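Local coordinates for mannose-specific lectin (Galanthus nivalis, PDB 1JPC), which binds alpha-linked mannose as a homotetrameric bulb lectin, with high affinity for alpha-1,3-mannose oligomers, and has antiviral activity, at residues 10-15 with 49-54. Sequence-based numbering, arbitrary orientation.
Sequences LSTGEF and SRSCFL
Thr12 reaches across to the backbone of 51-52. Thr12 CB lies 3.8 Å from Cys52 O. From there the side chain forks. Thr12 OG1 donates a hydrogen bond to Cys52 O at 2.9 Å, coming in tilted 32° from the carbonyl plane. Thr12 OG1 also lies 3.2 Å from Ser51 CA. The torsion behind this sets OG1 opposite the carbonyl carbon of Thr12 (chi1 -53°). The methyl Thr12 CG2 brushes Ser51 CA more loosely, at 4.2 Å.

At the other end of the contact, Leu10 and Leu54 form an antiparallel hydrogen-bonded pair, each backbone N hydrogen-bonded to the other's O. Their side chains run side by side in the same direction, and Leu10 CD1 meets Leu54 CD2 at 4.1 Å. Both also pack on Leu4. Phe53 brings its CB to within 3.6 Å of Leu10 O, while its ring leads away.

Between strands 8-10 and 15-18 the chain makes a type II turn from Ser11 to Glu14. Glu14 OE1 accepts a hydrogen bond from Ser11 N on its anti side, 32° out of the carboxylate plane. Cys52 is disulfide-bonded to Cys29. The arrangement joins strand 8-10, outermost of its sheet within this chain, to strand 53-56 in one of the three antiparallel sheets of the beta-prism II fold of the bulb-type lectins.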
# COMPACT_ATOMS: atom_id res chain seq x y z
N LEU A 10 -4.47 -16.49 -9.07
CA LEU A 10 -3.16 -15.88 -9.17
C LEU A 10 -2.49 -16.73 -10.25
O LEU A 10 -2.30 -17.93 -10.07
CB LEU A 10 -2.36 -16.00 -7.88
CG LEU A 10 -2.65 -15.05 -6.72
CD1 LEU A 10 -1.59 -15.25 -5.65
CD2 LEU A 10 -2.66 -13.61 -7.21
N SER A 11 -2.23 -16.13 -11.41
CA SER A 11 -1.58 -16.84 -12.50
C SER A 11 -0.12 -17.07 -12.13
O SER A 11 0.35 -16.60 -11.10
CB SER A 11 -1.65 -16.03 -13.79
OG SER A 11 -2.99 -15.89 -14.22
N THR A 12 0.59 -17.78 -13.00
CA THR A 12 1.99 -18.07 -12.78
C THR A 12 2.77 -16.76 -12.62
O THR A 12 2.56 -15.81 -13.38
CB THR A 12 2.55 -18.84 -13.98
OG1 THR A 12 1.73 -19.98 -14.24
CG2 THR A 12 3.94 -19.30 -13.70
N GLY A 13 3.64 -16.70 -11.62
CA GLY A 13 4.42 -15.50 -11.39
C GLY A 13 3.71 -14.41 -10.60
O GLY A 13 4.35 -13.44 -10.21
N GLU A 14 2.39 -14.55 -10.41
CA GLU A 14 1.63 -13.56 -9.65
C GLU A 14 1.73 -13.86 -8.15
O GLU A 14 2.04 -14.98 -7.76
CB GLU A 14 0.19 -13.48 -10.12
CG GLU A 14 0.07 -12.99 -11.54
CD GLU A 14 -1.34 -12.57 -11.90
OE1 GLU A 14 -2.31 -13.25 -11.50
OE2 GLU A 14 -1.48 -11.55 -12.59
N PHE A 15 1.41 -12.87 -7.32
CA PHE A 15 1.56 -13.03 -5.88
C PHE A 15 0.74 -12.07 -5.05
O PHE A 15 0.14 -11.12 -5.55
CB PHE A 15 3.04 -12.77 -5.53
CG PHE A 15 3.56 -11.44 -6.06
CD1 PHE A 15 3.36 -10.26 -5.34
CD2 PHE A 15 4.13 -11.36 -7.33
CE1 PHE A 15 3.70 -9.03 -5.89
CE2 PHE A 15 4.48 -10.14 -7.88
CZ PHE A 15 4.26 -8.97 -7.16
N SER A 49 4.89 -29.93 -12.26
CA SER A 49 4.24 -29.38 -13.45
C SER A 49 4.84 -28.01 -13.78
O SER A 49 5.77 -27.56 -13.12
CB SER A 49 2.73 -29.23 -13.24
OG SER A 49 2.02 -30.34 -13.76
N ARG A 50 4.29 -27.36 -14.80
CA ARG A 50 4.76 -26.05 -15.21
C ARG A 50 3.52 -25.18 -15.36
O ARG A 50 2.43 -25.70 -15.64
CB ARG A 50 5.47 -26.15 -16.56
CG ARG A 50 6.98 -25.94 -16.53
CD ARG A 50 7.34 -24.48 -16.26
NE ARG A 50 8.79 -24.24 -16.28
CZ ARG A 50 9.42 -23.51 -17.20
NH1 ARG A 50 8.73 -22.93 -18.17
NH2 ARG A 50 10.74 -23.38 -17.16
N SER A 51 3.67 -23.89 -15.09
CA SER A 51 2.60 -22.91 -15.25
C SER A 51 1.29 -23.16 -14.52
O SER A 51 0.21 -23.09 -15.12
CB SER A 51 2.34 -22.70 -16.73
OG SER A 51 3.58 -22.56 -17.42
N CYS A 52 1.37 -23.43 -13.22
CA CYS A 52 0.18 -23.64 -12.42
C CYS A 52 -0.43 -22.29 -12.04
O CYS A 52 0.21 -21.25 -12.17
CB CYS A 52 0.54 -24.37 -11.13
SG CYS A 52 0.94 -26.13 -11.33
N PHE A 53 -1.69 -22.31 -11.62
CA PHE A 53 -2.37 -21.10 -11.18
C PHE A 53 -3.03 -21.42 -9.84
O PHE A 53 -3.31 -22.58 -9.56
CB PHE A 53 -3.39 -20.59 -12.22
CG PHE A 53 -4.43 -21.60 -12.62
CD1 PHE A 53 -5.65 -21.67 -11.95
CD2 PHE A 53 -4.23 -22.41 -13.75
CE1 PHE A 53 -6.66 -22.54 -12.38
CE2 PHE A 53 -5.23 -23.29 -14.20
CZ PHE A 53 -6.45 -23.35 -13.51
N LEU A 54 -3.21 -20.40 -9.00
CA LEU A 54 -3.83 -20.58 -7.68
C LEU A 54 -5.26 -20.06 -7.72
O LEU A 54 -5.51 -18.94 -8.16
CB LEU A 54 -3.01 -19.85 -6.61
CG LEU A 54 -3.53 -19.90 -5.18
CD1 LEU A 54 -3.39 -21.31 -4.64
CD2 LEU A 54 -2.74 -18.92 -4.32